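Local structure of arsenate Reductase (Corynebacterium glutamicum, 3T38) at residues Lys64-Ala69 with Pro145-Val150; Ser79-Val84 with Ser109-Ser114. The protein probably reduces arsenate to arsenite with electrons from thioredoxin, using a low molecular weight tyrosine phosphatase fold, and so contributes to arsenic resistance. One frame throughout, in Å; residues are numbered along the deposited sequence.

Contact 1. Residues Lys64-Ala69 with Pro145-Val150. With D1D ((4S,5S)-1,2-dithiane-4,5-diol), chain C.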
loop_
_atom_site.group_PDB
_atom_site.type_symbol
_atom_site.label_atom_id
_atom_site.label_comp_id
_atom_site.label_asym_id
_atom_site.label_seq_id
_atom_site.Cartn_x
_atom_site.Cartn_y
_atom_site.Cartn_z
ATOM N N LYS A 64 8.992 8.452 -7.126
ATOM C CA LYS A 64 9.144 9.636 -7.983
ATOM C C LYS A 64 7.893 9.856 -8.867
ATOM O O LYS A 64 7.410 11.001 -9.039
ATOM C CB LYS A 64 10.398 9.516 -8.870
ATOM C CG LYS A 64 11.727 9.702 -8.085
ATOM C CD LYS A 64 12.943 9.846 -8.962
ATOM C CE LYS A 64 14.176 10.195 -8.093
ATOM N NZ LYS A 64 15.493 10.218 -8.841
ATOM N N ASP A 65 7.313 8.762 -9.384
ATOM C CA ASP A 65 6.118 8.929 -10.160
ATOM C C ASP A 65 4.984 9.371 -9.273
ATOM O O ASP A 65 4.187 10.246 -9.656
ATOM C CB ASP A 65 5.701 7.701 -10.996
ATOM C CG ASP A 65 4.548 8.092 -12.030
ATOM O OD1 ASP A 65 4.441 9.335 -12.433
ATOM O OD2 ASP A 65 3.742 7.219 -12.411
ATOM N N ARG A 66 4.913 8.802 -8.073
ATOM C CA ARG A 66 3.860 9.166 -7.101
ATOM C C ARG A 66 3.934 10.634 -6.630
ATOM O O ARG A 66 2.931 11.353 -6.610
ATOM C CB ARG A 66 3.876 8.216 -5.911
ATOM C CG ARG A 66 3.244 6.869 -6.216
ATOM C CD ARG A 66 3.426 5.952 -5.034
ATOM N NE ARG A 66 2.463 6.349 -4.005
ATOM C CZ ARG A 66 2.484 5.929 -2.748
ATOM N NH1 ARG A 66 3.483 5.166 -2.300
ATOM N NH2 ARG A 66 1.508 6.308 -1.927
ATOM N N LEU A 67 5.129 11.091 -6.325
ATOM C CA LEU A 67 5.303 12.505 -5.954
ATOM C C LEU A 67 4.900 13.439 -7.068
ATOM O O LEU A 67 4.290 14.404 -6.801
ATOM C CB LEU A 67 6.731 12.790 -5.498
ATOM C CG LEU A 67 7.060 12.181 -4.147
ATOM C CD1 LEU A 67 8.613 12.069 -3.954
ATOM C CD2 LEU A 67 6.425 13.028 -3.031
ATOM N N HIS A 68 5.223 13.102 -8.328
ATOM C CA HIS A 68 4.797 13.902 -9.495
ATOM C C HIS A 68 3.277 13.898 -9.605
ATOM O O HIS A 68 2.682 14.951 -9.711
ATOM C CB HIS A 68 5.449 13.427 -10.795
ATOM C CG HIS A 68 5.100 14.277 -11.992
ATOM N ND1 HIS A 68 5.748 15.464 -12.285
ATOM C CD2 HIS A 68 4.168 14.108 -12.971
ATOM C CE1 HIS A 68 5.220 15.998 -13.375
ATOM N NE2 HIS A 68 4.260 15.195 -13.811
ATOM N N ALA A 69 2.648 12.717 -9.539
ATOM C CA ALA A 69 1.203 12.651 -9.478
ATOM C C ALA A 69 0.661 13.590 -8.381
ATOM O O ALA A 69 -0.215 14.408 -8.666
ATOM C CB ALA A 69 0.705 11.234 -9.270
ATOM N N PRO A 145 0.754 -1.395 -6.352
ATOM C CA PRO A 145 -0.622 -1.187 -5.887
ATOM C C PRO A 145 -1.188 0.169 -6.225
ATOM O O PRO A 145 -0.469 1.197 -6.248
ATOM C CB PRO A 145 -0.504 -1.265 -4.359
ATOM C CG PRO A 145 0.914 -0.671 -4.035
ATOM C CD PRO A 145 1.776 -1.030 -5.331
ATOM N N LEU A 146 -2.509 0.194 -6.384
ATOM C CA LEU A 146 -3.249 1.449 -6.427
ATOM C C LEU A 146 -2.963 2.354 -5.231
ATOM O O LEU A 146 -2.988 1.917 -4.095
ATOM C CB LEU A 146 -4.743 1.142 -6.458
ATOM C CG LEU A 146 -5.640 2.336 -6.735
ATOM C CD1 LEU A 146 -5.241 3.040 -8.124
ATOM C CD2 LEU A 146 -7.079 1.719 -6.686
ATOM N N THR A 147 -2.731 3.614 -5.486
ATOM C CA THR A 147 -2.501 4.577 -4.391
ATOM C C THR A 147 -3.349 5.822 -4.715
ATOM O O THR A 147 -3.784 6.026 -5.835
ATOM C CB THR A 147 -1.032 4.977 -4.276
ATOM O OG1 THR A 147 -0.593 5.502 -5.535
ATOM C CG2 THR A 147 -0.093 3.767 -3.821
ATOM N N ASP A 148 -3.634 6.606 -3.707
ATOM C CA ASP A 148 -4.576 7.701 -3.828
ATOM C C ASP A 148 -3.971 8.829 -4.633
ATOM O O ASP A 148 -4.668 9.436 -5.419
ATOM C CB ASP A 148 -4.919 8.249 -2.416
ATOM C CG ASP A 148 -6.078 9.230 -2.433
ATOM O OD1 ASP A 148 -7.216 8.779 -2.720
ATOM O OD2 ASP A 148 -5.842 10.407 -2.119
ATOM N N ASP A 149 -2.677 9.118 -4.459
ATOM C CA ASP A 149 -2.092 10.266 -5.167
ATOM C C ASP A 149 -2.359 10.156 -6.687
ATOM O O ASP A 149 -2.717 11.139 -7.318
ATOM C CB ASP A 149 -0.593 10.398 -4.916
ATOM C CG ASP A 149 0.094 9.060 -4.802
ATOM O OD1 ASP A 149 -0.272 8.050 -5.513
ATOM O OD2 ASP A 149 0.937 8.971 -3.903
ATOM N N VAL A 150 -2.207 8.963 -7.268
ATOM C CA VAL A 150 -2.378 8.820 -8.719
ATOM C C VAL A 150 -3.818 8.895 -9.202
ATOM O O VAL A 150 -4.038 9.249 -10.360
ATOM C CB VAL A 150 -1.622 7.599 -9.331
ATOM C CG1 VAL A 150 -0.129 7.687 -8.878
ATOM C CG2 VAL A 150 -2.253 6.275 -8.902
HETATM S S1 D1D C . 1.533 6.231 3.221
HETATM C C1 D1D C . 1.797 7.672 4.307
HETATM C C2 D1D C . 1.846 8.888 3.456
HETATM O O2 D1D C . 2.273 9.924 4.246
HETATM C C3 D1D C . 3.031 8.768 2.527
HETATM O O3 D1D C . 3.458 10.045 2.440
HETATM C C4 D1D C . 2.778 8.301 1.119
HETATM S S4 D1D C . 2.534 6.496 1.172
#
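Asp149 OD2 is gripped by three donors: the guanidinium of Arg66, mainly through NE at 3.0 Å and weakly through NH2, and the hydroxyl of Tyr37 in helix 31-49. This buried salt bridge ties the helical N-terminal region to the low molecular weight tyrosine phosphatase fold, where residues 145-147 run into helix 148-153. NE meets the syn lone pair of OD2 but with a bent N-H...O angle of 143°, and the two flat groups are turned steeply, 66° apart. A bend at chi3 (77°) of Arg66 swings the guanidinium out of line with its otherwise extended chain. Thr147 CG2 lies over one face of the guanidinium, 3.5 Å from Arg66 CZ. Arg66 NH1 hydrogen-bonds Ser41, and Arg66 NH2 lies 3.3 Å from S4 of the bound dithiane-diol. Arginine suits this place because one flat cation can bond a carboxylate and a hydroxyl while its rim also lies beside the ligand's sulfur.

The second carboxylate oxygen is held as well: Thr147 OG1 donates to Asp149 OD1 at 2.6 Å, which probably fixes the carboxylate's rotation. Glu40 of the second subunit accepts hydrogen bonds from the backbone N-H groups of Asp148 and Asp149. About one helical turn beyond Arg66, the small Ala69 lets the helices approach closely, its CB resting 3.7 Å from Val150 CG1.

Contact 2. Residues Ser79-Val84 with Ser109-Ser114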
loop_
_atom_site.group_PDB
_atom_site.type_symbol
_atom_site.label_atom_id
_atom_site.label_comp_id
_atom_site.label_asym_id
_atom_site.label_seq_id
_atom_site.Cartn_x
_atom_site.Cartn_y
_atom_site.Cartn_z
ATOM N N SER A 79 0.987 23.527 -16.831
ATOM C CA SER A 79 0.600 22.953 -18.149
ATOM C C SER A 79 0.572 21.426 -18.215
ATOM O O SER A 79 1.078 20.836 -19.175
ATOM C CB SER A 79 1.490 23.485 -19.282
ATOM O OG SER A 79 1.384 24.892 -19.391
ATOM N N PRO A 80 -0.013 20.774 -17.208
ATOM C CA PRO A 80 0.075 19.348 -17.377
ATOM C C PRO A 80 -0.734 18.828 -18.588
ATOM O O PRO A 80 -1.803 19.335 -18.939
ATOM C CB PRO A 80 -0.459 18.811 -16.050
ATOM C CG PRO A 80 -1.364 19.877 -15.557
ATOM C CD PRO A 80 -0.732 21.156 -15.974
ATOM N N VAL A 81 -0.179 17.827 -19.244
ATOM C CA VAL A 81 -0.900 17.074 -20.258
ATOM C C VAL A 81 -1.982 16.262 -19.518
ATOM O O VAL A 81 -1.897 16.094 -18.304
ATOM C CB VAL A 81 0.123 16.173 -21.042
ATOM C CG1 VAL A 81 1.104 17.071 -21.871
ATOM C CG2 VAL A 81 0.936 15.303 -20.081
ATOM N N PRO A 82 -3.008 15.782 -20.227
ATOM C CA PRO A 82 -3.963 14.828 -19.625
ATOM C C PRO A 82 -3.271 13.672 -18.948
ATOM O O PRO A 82 -2.261 13.188 -19.436
ATOM C CB PRO A 82 -4.758 14.299 -20.829
ATOM C CG PRO A 82 -4.666 15.444 -21.850
ATOM C CD PRO A 82 -3.304 16.069 -21.643
ATOM N N GLN A 83 -3.838 13.240 -17.839
ATOM C CA GLN A 83 -3.290 12.209 -16.973
ATOM C C GLN A 83 -4.291 11.062 -16.957
ATOM O O GLN A 83 -5.453 11.237 -16.615
ATOM C CB GLN A 83 -3.145 12.776 -15.591
ATOM C CG GLN A 83 -2.485 14.250 -15.521
ATOM C CD GLN A 83 -0.953 14.178 -15.402
ATOM O OE1 GLN A 83 -0.423 13.459 -14.551
ATOM N NE2 GLN A 83 -0.256 14.886 -16.252
ATOM N N VAL A 84 -3.859 9.866 -17.337
ATOM C CA VAL A 84 -4.770 8.719 -17.428
ATOM C C VAL A 84 -4.269 7.582 -16.555
ATOM O O VAL A 84 -3.044 7.353 -16.462
ATOM C CB VAL A 84 -4.840 8.263 -18.859
ATOM C CG1 VAL A 84 -5.748 7.050 -19.026
ATOM C CG2 VAL A 84 -5.262 9.441 -19.784
ATOM N N SER A 109 2.120 13.464 -25.247
ATOM C CA SER A 109 0.794 14.119 -25.149
ATOM C C SER A 109 -0.062 13.681 -23.981
ATOM O O SER A 109 -1.010 14.372 -23.672
ATOM C CB SER A 109 -0.020 13.932 -26.416
ATOM O OG SER A 109 0.784 14.216 -27.504
ATOM N N VAL A 110 0.221 12.524 -23.360
ATOM C CA VAL A 110 -0.444 12.189 -22.101
ATOM C C VAL A 110 0.570 11.608 -21.073
ATOM O O VAL A 110 1.676 11.144 -21.454
ATOM C CB VAL A 110 -1.773 11.314 -22.290
ATOM C CG1 VAL A 110 -2.701 11.911 -23.368
ATOM C CG2 VAL A 110 -1.483 9.967 -22.702
ATOM N N GLU A 111 0.244 11.708 -19.786
ATOM C CA GLU A 111 0.913 10.930 -18.775
ATOM C C GLU A 111 0.058 9.709 -18.436
ATOM O O GLU A 111 -1.059 9.853 -18.031
ATOM C CB GLU A 111 1.221 11.765 -17.528
ATOM C CG GLU A 111 2.030 13.008 -17.888
ATOM C CD GLU A 111 3.049 13.379 -16.809
ATOM O OE1 GLU A 111 3.838 12.480 -16.410
ATOM O OE2 GLU A 111 3.039 14.555 -16.364
ATOM N N VAL A 112 0.578 8.505 -18.616
ATOM C CA VAL A 112 -0.274 7.319 -18.407
ATOM C C VAL A 112 0.258 6.544 -17.208
ATOM O O VAL A 112 1.452 6.360 -17.103
ATOM C CB VAL A 112 -0.302 6.410 -19.656
ATOM C CG1 VAL A 112 -1.518 5.385 -19.566
ATOM C CG2 VAL A 112 -0.454 7.247 -20.980
ATOM N N ARG A 113 -0.640 6.032 -16.340
ATOM C CA ARG A 113 -0.274 5.222 -15.188
ATOM C C ARG A 113 -1.082 3.983 -15.125
ATOM O O ARG A 113 -2.204 3.913 -15.673
ATOM C CB ARG A 113 -0.525 6.004 -13.942
ATOM C CG ARG A 113 0.138 7.339 -14.019
ATOM C CD ARG A 113 0.223 7.994 -12.655
ATOM N NE ARG A 113 1.096 9.182 -12.645
ATOM C CZ ARG A 113 0.712 10.416 -12.955
ATOM N NH1 ARG A 113 -0.517 10.644 -13.420
ATOM N NH2 ARG A 113 1.579 11.437 -12.847
ATOM N N SER A 114 -0.532 2.972 -14.454
ATOM C CA SER A 114 -1.363 1.802 -14.105
ATOM C C SER A 114 -1.183 1.320 -12.659
ATOM O O SER A 114 -0.242 1.710 -11.993
ATOM C CB SER A 114 -1.078 0.640 -15.071
ATOM O OG SER A 114 0.309 0.270 -15.099
HETATM O O HOH W 1 -2.816 8.970 -14.095
#
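Strands 83-88 and 111-116 run parallel and in register, Gln83 beside Glu111 and Val84 beside Val112, as neighbours in the four-stranded parallel sheet of the low molecular weight phosphatase fold. They are joined through helix 94-106 as a beta-alpha-beta unit. Between residues 79-84 and 109-114 three backbone bonds form: Glu111 N to Pro82 O, Val84 N to Glu111 O at 2.9 Å, and Arg113 N to Val84 O at 2.7 Å. Pro82, with no N-H to give, still serves the ladder through its carbonyl.

On one face Gln83 and Glu111 run alongside each other, their ends in the same direction, with amide and carboxylate planes 75° apart. A bend at chi2 (-90°) folds the side chain of Gln83 back along its own chain, toward the loop before the strand, letting NE2 donate to Val81 O at 2.9 Å; the same nitrogen makes a straight but long, weak bond to Glu111 OE2, whose stronger partner is His68. Having both a donor and an acceptor, the amide can also receive Arg113: Gln83 OE1 sits at the guanidinium edge, 3.0 Å from Arg113 NH1 and more weakly bonded to NH2. Arg113 stays stretched out between CG and NE, which gives it the reach to this amide.

The other face carries Val84 and Val112, beta-branched residues well suited to strands, which pack against Leu102 and Ser103 of helix 94-106 respectively. Just before the strands begin, Val81 CG2 presses on Glu111 CG at 3.4 Å and Pro82 CB meets Val110 CG1. A water accepts from Arg113 NH1 at 2.9 Å and donates weakly to Val84 O.

How the contacts relate
Contacts 1 and 2 have centres 12 Å apart and touch through helix 55-73, which supplies residues 64-69 and precedes strand 83-88 in the chain. Contact 2 is nested inside the loop closed by contact 1: the order is 64-69, 79-84, 109-114, 145-150. His68 and Asp65 face contact 2, where His68 NE2 probably bonds Glu111 OE2 at 2.9 Å and Asp65 OD2 forms a long, weak ion pair with Arg113 NE. The helix thus lies between the ligand pocket, reached by Arg66, and the outermost strand of the sheet within this chain, 111-116, joining the N-terminal helices to the phosphatase-like part of the protein.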